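Local coordinates for protein sensor histidine kinase PdtaS (Mycobacterium tuberculosis, PDB 2YKH) that probably senses nutrient deprivation through cyclic di-GMP and autophosphorylates on a histidine with ATP, starting the PdtaS/PdtaR two-component signalling cascade, at residues A[175-180]-A[259-264]; A[228-233]-A[251-256]. All coordinates share one frame; numbering follows the deposited sequence.

Contact 1 (A[175-180]-A[259-264]); sequences SSPRAG and TVLLRT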
ATOM      1  N   SER A 175      -0.415  -1.111  14.398  1.00 59.11           N
ATOM      2  CA  SER A 175       0.211   0.172  14.694  1.00 56.43           C
ATOM      3  C   SER A 175       1.042   0.727  13.535  1.00 54.15           C
ATOM      4  O   SER A 175       1.512   1.869  13.607  1.00 54.14           O
ATOM      5  CB  SER A 175       1.054   0.064  15.970  1.00 56.89           C
ATOM      6  OG  SER A 175       2.294  -0.583  15.728  1.00 57.87           O
ATOM      7  N   SER A 176       1.212  -0.092  12.487  1.00 50.69           N
ATOM      8  CA  SER A 176       2.016   0.211  11.289  1.00 47.13           C
ATOM      9  C   SER A 176       1.899   1.658  10.738  1.00 44.37           C
ATOM     10  O   SER A 176       0.816   2.228  10.742  1.00 44.16           O
ATOM     11  CB  SER A 176       1.658  -0.806  10.202  1.00 47.43           C
ATOM     12  OG  SER A 176       2.367  -0.544   9.006  1.00 47.52           O
ATOM     13  N   PRO A 177       3.006   2.234  10.224  1.00 41.46           N
ATOM     14  CA  PRO A 177       3.002   3.632   9.856  1.00 39.49           C
ATOM     15  C   PRO A 177       2.041   3.943   8.725  1.00 37.90           C
ATOM     16  O   PRO A 177       1.910   3.165   7.782  1.00 37.74           O
ATOM     17  CB  PRO A 177       4.425   3.872   9.366  1.00 39.08           C
ATOM     18  CG  PRO A 177       5.178   2.699   9.710  1.00 39.56           C
ATOM     19  CD  PRO A 177       4.233   1.588   9.750  1.00 41.29           C
ATOM     20  N   ARG A 178       1.370   5.084   8.823  1.00 35.95           N
ATOM     21  CA  ARG A 178       0.540   5.565   7.737  1.00 34.19           C
ATOM     22  C   ARG A 178       1.464   6.282   6.757  1.00 33.04           C
ATOM     23  O   ARG A 178       2.491   6.823   7.166  1.00 32.48           O
ATOM     24  CB  ARG A 178      -0.542   6.520   8.268  1.00 34.19           C
ATOM     25  CG  ARG A 178      -1.410   6.003   9.424  1.00 33.51           C
ATOM     26  CD  ARG A 178      -2.100   4.669   9.112  1.00 33.06           C
ATOM     27  NE  ARG A 178      -2.947   4.240  10.213  1.00 33.95           N
ATOM     28  CZ  ARG A 178      -4.241   4.524  10.296  1.00 35.19           C
ATOM     29  NH1 ARG A 178      -4.809   5.237   9.332  1.00 36.01           N
ATOM     30  NH2 ARG A 178      -4.963   4.117  11.330  1.00 34.50           N
ATOM     31  N   ALA A 179       1.114   6.302   5.476  1.00 31.67           N
ATOM     32  CA  ALA A 179       1.945   6.991   4.495  1.00 30.55           C
ATOM     33  C   ALA A 179       2.378   8.384   4.949  1.00 30.11           C
ATOM     34  O   ALA A 179       3.568   8.730   4.836  1.00 30.48           O
ATOM     35  CB  ALA A 179       1.253   7.067   3.176  1.00 30.42           C
ATOM     36  N   GLY A 180       1.433   9.170   5.469  1.00 28.74           N
ATOM     37  CA  GLY A 180       1.723  10.515   5.951  1.00 27.76           C
ATOM     38  C   GLY A 180       2.717  10.647   7.088  1.00 27.76           C
ATOM     39  O   GLY A 180       3.225  11.734   7.317  1.00 27.72           O
ATOM     40  N   THR A 259      13.187   6.570  18.259  1.00 36.54           N
ATOM     41  CA  THR A 259      12.727   5.224  17.916  1.00 35.88           C
ATOM     42  C   THR A 259      11.767   5.310  16.733  1.00 35.14           C
ATOM     43  O   THR A 259      10.692   5.875  16.858  1.00 35.25           O
ATOM     44  CB  THR A 259      11.989   4.562  19.076  1.00 35.88           C
ATOM     45  OG1 THR A 259      12.853   4.465  20.208  1.00 36.87           O
ATOM     46  CG2 THR A 259      11.542   3.175  18.686  1.00 35.70           C
ATOM     47  N   VAL A 260      12.168   4.760  15.596  1.00 34.07           N
ATOM     48  CA  VAL A 260      11.345   4.798  14.406  1.00 33.20           C
ATOM     49  C   VAL A 260      10.761   3.419  14.108  1.00 33.25           C
ATOM     50  O   VAL A 260      11.354   2.399  14.425  1.00 33.11           O
ATOM     51  CB  VAL A 260      12.126   5.345  13.196  1.00 33.14           C
ATOM     52  CG1 VAL A 260      12.704   6.691  13.512  1.00 32.05           C
ATOM     53  CG2 VAL A 260      13.235   4.385  12.754  1.00 32.74           C
ATOM     54  N   LEU A 261       9.580   3.401  13.518  1.00 33.28           N
ATOM     55  CA  LEU A 261       8.952   2.184  13.046  1.00 33.32           C
ATOM     56  C   LEU A 261       9.107   2.197  11.541  1.00 33.50           C
ATOM     57  O   LEU A 261       8.779   3.178  10.901  1.00 34.05           O
ATOM     58  CB  LEU A 261       7.475   2.223  13.385  1.00 33.44           C
ATOM     59  CG  LEU A 261       6.714   0.964  13.771  1.00 33.80           C
ATOM     60  CD1 LEU A 261       5.228   1.274  13.790  1.00 33.42           C
ATOM     61  CD2 LEU A 261       6.993  -0.155  12.820  1.00 35.08           C
ATOM     62  N   LEU A 262       9.634   1.127  10.968  1.00 33.54           N
ATOM     63  CA  LEU A 262       9.946   1.093   9.539  1.00 33.18           C
ATOM     64  C   LEU A 262       9.106   0.023   8.901  1.00 33.76           C
ATOM     65  O   LEU A 262       8.809  -1.005   9.535  1.00 34.04           O
ATOM     66  CB  LEU A 262      11.401   0.733   9.323  1.00 32.79           C
ATOM     67  CG  LEU A 262      12.406   1.799   9.653  1.00 32.55           C
ATOM     68  CD1 LEU A 262      13.739   1.154   9.713  1.00 34.05           C
ATOM     69  CD2 LEU A 262      12.381   2.847   8.589  1.00 32.74           C
ATOM     70  N   ARG A 263       8.712   0.254   7.650  1.00 33.75           N
ATOM     71  CA  ARG A 263       7.856  -0.691   6.957  1.00 33.99           C
ATOM     72  C   ARG A 263       8.172  -0.668   5.492  1.00 33.90           C
ATOM     73  O   ARG A 263       8.085   0.359   4.841  1.00 34.21           O
ATOM     74  CB  ARG A 263       6.376  -0.410   7.219  1.00 33.86           C
ATOM     75  CG  ARG A 263       5.490  -1.586   6.945  1.00 35.58           C
ATOM     76  CD  ARG A 263       4.765  -1.417   5.654  1.00 37.68           C
ATOM     77  NE  ARG A 263       4.409  -2.677   5.004  1.00 39.92           N
ATOM     78  CZ  ARG A 263       3.157  -3.049   4.740  1.00 42.02           C
ATOM     79  NH1 ARG A 263       2.136  -2.270   5.105  1.00 41.10           N
ATOM     80  NH2 ARG A 263       2.927  -4.198   4.109  1.00 42.37           N
ATOM     81  N   THR A 264       8.548  -1.821   4.973  1.00 34.07           N
ATOM     82  CA  THR A 264       8.976  -1.906   3.592  1.00 33.93           C
ATOM     83  C   THR A 264       7.915  -2.566   2.726  1.00 34.04           C
ATOM     84  O   THR A 264       7.139  -3.388   3.186  1.00 33.67           O
ATOM     85  CB  THR A 264      10.321  -2.633   3.487  1.00 33.83           C
ATOM     86  OG1 THR A 264      10.217  -3.909   4.124  1.00 32.68           O
ATOM     87  CG2 THR A 264      11.421  -1.822   4.184  1.00 33.33           C
TER
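Leu261 is the first residue of strand segment 259-264 to meet the loop 175-180, and its CB is directed toward that loop. Its CD1 methyl does the touching: it lies 3.8 Å from the backbone O of Ser175, while Ser175 OG comes to 4.0 Å of the same CD1. The methyl also reaches the proline ring, with Leu261 CD1 at 4.2 Å from Pro177 CD, and the two side chains cross at about a right angle. The ring also meets the strand backbone, with Pro177 CG 3.8 Å from Leu261 O. Two residues on, Arg263 turns to the same side of the strand. Its CB packs against the proline ring, Arg263 CB lying 3.9 Å from Pro177 CD, and Arg263 CG, set anti to the backbone N (chi1 -160°), comes to 3.9 Å of Ser176 OG. The chain then bends at chi2, and the guanidinium is spent outside the loop, in a salt bridge with Glu30. No hydrogen bond joins the segments, and the contacts found are van der Waals ones, with 211 Å² buried in total. This illustrates how a linker can settle on a sheet: one proline rests on alternate residues of a strand, touching methyl, carbonyl and methylene in turn. The loop follows helix 143-161 and leads into strand 183-186 of the PAS-like sheet; Pro177 also touches Arg281 on strand 272-282, which flanks strand 258-269 on one side as strand 250-255 does on the other.

Contact 2 (A[228-233]-A[251-256]); sequences PFEAHE and MEVDAG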
ATOM      1  N   PRO A 228      23.896  -2.994  17.371  1.00 50.29           N
ATOM      2  CA  PRO A 228      24.651  -3.547  16.249  1.00 50.46           C
ATOM      3  C   PRO A 228      23.977  -4.738  15.560  1.00 50.54           C
ATOM      4  O   PRO A 228      24.254  -4.992  14.387  1.00 50.23           O
ATOM      5  CB  PRO A 228      25.973  -3.986  16.902  1.00 50.53           C
ATOM      6  CG  PRO A 228      26.091  -3.156  18.112  1.00 50.58           C
ATOM      7  CD  PRO A 228      24.688  -3.002  18.614  1.00 50.31           C
ATOM      8  N   PHE A 229      23.131  -5.464  16.288  1.00 50.70           N
ATOM      9  CA  PHE A 229      22.303  -6.521  15.702  1.00 51.36           C
ATOM     10  C   PHE A 229      21.351  -5.923  14.657  1.00 50.76           C
ATOM     11  O   PHE A 229      21.429  -6.275  13.472  1.00 50.21           O
ATOM     12  CB  PHE A 229      21.438  -7.171  16.787  1.00 52.33           C
ATOM     13  CG  PHE A 229      21.844  -8.567  17.172  1.00 55.43           C
ATOM     14  CD1 PHE A 229      23.141  -9.048  16.916  1.00 57.20           C
ATOM     15  CD2 PHE A 229      20.909  -9.399  17.853  1.00 58.84           C
ATOM     16  CE1 PHE A 229      23.505 -10.341  17.294  1.00 58.73           C
ATOM     17  CE2 PHE A 229      21.252 -10.708  18.253  1.00 60.01           C
ATOM     18  CZ  PHE A 229      22.549 -11.186  17.971  1.00 60.11           C
ATOM     19  N   GLU A 230      20.472  -5.022  15.126  1.00 49.78           N
ATOM     20  CA  GLU A 230      19.431  -4.388  14.323  1.00 48.96           C
ATOM     21  C   GLU A 230      19.977  -3.648  13.095  1.00 48.01           C
ATOM     22  O   GLU A 230      19.410  -3.733  12.009  1.00 47.71           O
ATOM     23  CB  GLU A 230      18.585  -3.460  15.197  1.00 49.27           C
ATOM     24  CG  GLU A 230      17.698  -4.188  16.196  1.00 50.21           C
ATOM     25  CD  GLU A 230      17.195  -3.296  17.308  1.00 52.82           C
ATOM     26  OE1 GLU A 230      17.614  -2.114  17.378  1.00 54.07           O
ATOM     27  OE2 GLU A 230      16.385  -3.786  18.126  1.00 54.02           O
ATOM     28  N   ALA A 231      21.092  -2.946  13.267  1.00 47.13           N
ATOM     29  CA  ALA A 231      21.779  -2.255  12.175  1.00 46.20           C
ATOM     30  C   ALA A 231      22.056  -3.195  11.027  1.00 46.06           C
ATOM     31  O   ALA A 231      21.897  -2.845   9.869  1.00 45.61           O
ATOM     32  CB  ALA A 231      23.062  -1.651  12.672  1.00 45.70           C
ATOM     33  N   HIS A 232      22.474  -4.408  11.350  1.00 46.46           N
ATOM     34  CA  HIS A 232      22.704  -5.398  10.326  1.00 46.46           C
ATOM     35  C   HIS A 232      21.394  -5.981   9.815  1.00 46.62           C
ATOM     36  O   HIS A 232      21.255  -6.193   8.620  1.00 46.58           O
ATOM     37  CB  HIS A 232      23.630  -6.495  10.819  1.00 46.57           C
ATOM     38  CG  HIS A 232      23.909  -7.532   9.783  1.00 46.89           C
ATOM     39  ND1 HIS A 232      24.561  -7.241   8.600  1.00 46.99           N
ATOM     40  CD2 HIS A 232      23.605  -8.849   9.738  1.00 46.16           C
ATOM     41  CE1 HIS A 232      24.650  -8.338   7.872  1.00 47.52           C
ATOM     42  NE2 HIS A 232      24.077  -9.326   8.540  1.00 48.39           N
ATOM     43  N   GLU A 233      20.439  -6.229  10.710  1.00 46.94           N
ATOM     44  CA  GLU A 233      19.117  -6.706  10.319  1.00 47.32           C
ATOM     45  C   GLU A 233      18.535  -5.845   9.215  1.00 47.57           C
ATOM     46  O   GLU A 233      18.042  -6.372   8.229  1.00 47.65           O
ATOM     47  CB  GLU A 233      18.180  -6.806  11.520  1.00 47.25           C
ATOM     48  CG  GLU A 233      17.857  -8.251  11.851  1.00 48.76           C
ATOM     49  CD  GLU A 233      17.544  -8.507  13.306  1.00 50.24           C
ATOM     50  OE1 GLU A 233      17.141  -7.558  14.031  1.00 51.36           O
ATOM     51  OE2 GLU A 233      17.695  -9.686  13.712  1.00 50.01           O
ATOM     52  N   MET A 251       9.923  -3.367  11.197  1.00 53.98           N
ATOM     53  CA  MET A 251      10.847  -3.439  12.331  1.00 53.21           C
ATOM     54  C   MET A 251      10.873  -2.120  13.095  1.00 51.94           C
ATOM     55  O   MET A 251      10.839  -1.060  12.493  1.00 51.95           O
ATOM     56  CB  MET A 251      12.271  -3.882  11.904  1.00 53.42           C
ATOM     57  CG  MET A 251      12.855  -3.207  10.637  1.00 55.20           C
ATOM     58  SD  MET A 251      13.074  -4.204   9.106  1.00 58.30           S
ATOM     59  CE  MET A 251      14.661  -4.996   9.429  1.00 57.93           C
ATOM     60  N   GLU A 252      10.890  -2.196  14.420  1.00 50.49           N
ATOM     61  CA  GLU A 252      11.051  -1.026  15.267  1.00 49.06           C
ATOM     62  C   GLU A 252      12.536  -0.902  15.682  1.00 48.10           C
ATOM     63  O   GLU A 252      13.062  -1.758  16.372  1.00 47.95           O
ATOM     64  CB  GLU A 252      10.113  -1.144  16.474  1.00 48.98           C
ATOM     65  CG  GLU A 252      10.132   0.031  17.453  1.00 49.41           C
ATOM     66  CD  GLU A 252       9.139  -0.136  18.602  1.00 50.49           C
ATOM     67  OE1 GLU A 252       7.915  -0.022  18.380  1.00 50.28           O
ATOM     68  OE2 GLU A 252       9.582  -0.381  19.736  1.00 50.44           O
ATOM     69  N   VAL A 253      13.212   0.151  15.239  1.00 47.07           N
ATOM     70  CA  VAL A 253      14.610   0.392  15.629  1.00 46.28           C
ATOM     71  C   VAL A 253      14.816   1.619  16.522  1.00 45.49           C
ATOM     72  O   VAL A 253      14.017   2.536  16.519  1.00 45.76           O
ATOM     73  CB  VAL A 253      15.566   0.506  14.406  1.00 46.30           C
ATOM     74  CG1 VAL A 253      15.988  -0.857  13.936  1.00 46.99           C
ATOM     75  CG2 VAL A 253      14.933   1.278  13.277  1.00 46.09           C
ATOM     76  N   ASP A 254      15.891   1.604  17.300  1.00 44.63           N
ATOM     77  CA  ASP A 254      16.333   2.749  18.053  1.00 43.80           C
ATOM     78  C   ASP A 254      17.515   3.335  17.296  1.00 43.36           C
ATOM     79  O   ASP A 254      18.389   2.600  16.838  1.00 43.52           O
ATOM     80  CB  ASP A 254      16.794   2.351  19.449  1.00 43.67           C
ATOM     81  CG  ASP A 254      15.651   1.981  20.393  1.00 44.69           C
ATOM     82  OD1 ASP A 254      14.464   2.246  20.128  1.00 44.16           O
ATOM     83  OD2 ASP A 254      15.962   1.416  21.454  1.00 46.65           O
ATOM     84  N   ALA A 255      17.526   4.655  17.166  1.00 42.61           N
ATOM     85  CA  ALA A 255      18.613   5.378  16.546  1.00 42.45           C
ATOM     86  C   ALA A 255      18.797   6.728  17.251  1.00 42.46           C
ATOM     87  O   ALA A 255      17.844   7.474  17.431  1.00 42.56           O
ATOM     88  CB  ALA A 255      18.339   5.568  15.070  1.00 42.32           C
ATOM     89  N   GLY A 256      20.021   7.011  17.681  1.00 42.48           N
ATOM     90  CA  GLY A 256      20.353   8.255  18.377  1.00 42.31           C
ATOM     91  C   GLY A 256      19.289   8.870  19.276  1.00 41.93           C
ATOM     92  O   GLY A 256      18.990  10.071  19.131  1.00 42.23           O
TER
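Helix segment 228-233 crosses strand 251-255 with 9.0 Å between the axes and 126° between their chain directions, and Glu230 and Val253 bring their CA atoms within 6.9 Å of each other. These two residues form the middle of the contact. Their side chains slide past one another in opposite directions: Val253 CG1 lies 3.9 Å from Glu230 CB and 4.0 Å from Glu230 OE1, so a single methyl meets both the root and the end of the glutamate. With CG anti to its carbonyl carbon (chi1 -70°) and an extended chain beyond, Glu230 reaches across to the strand, its carboxylate ending near the backbone of Asp254, whose N is 4.1 Å from Glu230 OE1, too far for a hydrogen bond. One turn further along the helix, Met251 takes over from Val253. Bent at both chi2 and chi3, its chain brings the terminal methyl to the helix backbone, Met251 CE lying 3.8 Å from Glu233 O. Val234, the next residue of the helix, touches both Met251 and Val253. The pair is a helix packed against an edge strand, 250-255, of the PAS-like sheet, at the protein surface. Asp254 OD1 is hydrogen-bonded to Thr259 OG1 on the neighbouring strand, while Asp254 OD2 stands 5.6 Å from Glu230 OE1. Chemically, then, methyl groups of the strand pack against a glutamate side chain and a backbone carbonyl, without any hydrogen bond across, and the two nearby carboxylates, if both are charged, would be expected to oppose the contact mildly rather than strengthen it.

Overall arrangement
Contacts 1 and 2 share the PAS-like sheet, where strands 258-269 and 250-255 are antiparallel neighbours, and contact 2 is nested in the chain loop that contact 1 closes. Their centres lie 14 Å apart. The strands themselves join them: Leu262 N is 2.9 Å from Met251 O, a probable hydrogen bond, and Thr259 CG2 packs 3.4 Å from Val253 O. The loop 175-180 thus meets one of these paired strands and helix 228-241 the other. The centre of contact 1 lies about 12 Å from that of the chain, the centre of contact 2 about 24 Å. This piece of the kinase holds predicted GAF and PAS-like regions, probably sensory; the predicted phosphohistidine, His305, its last residue, is not modelled.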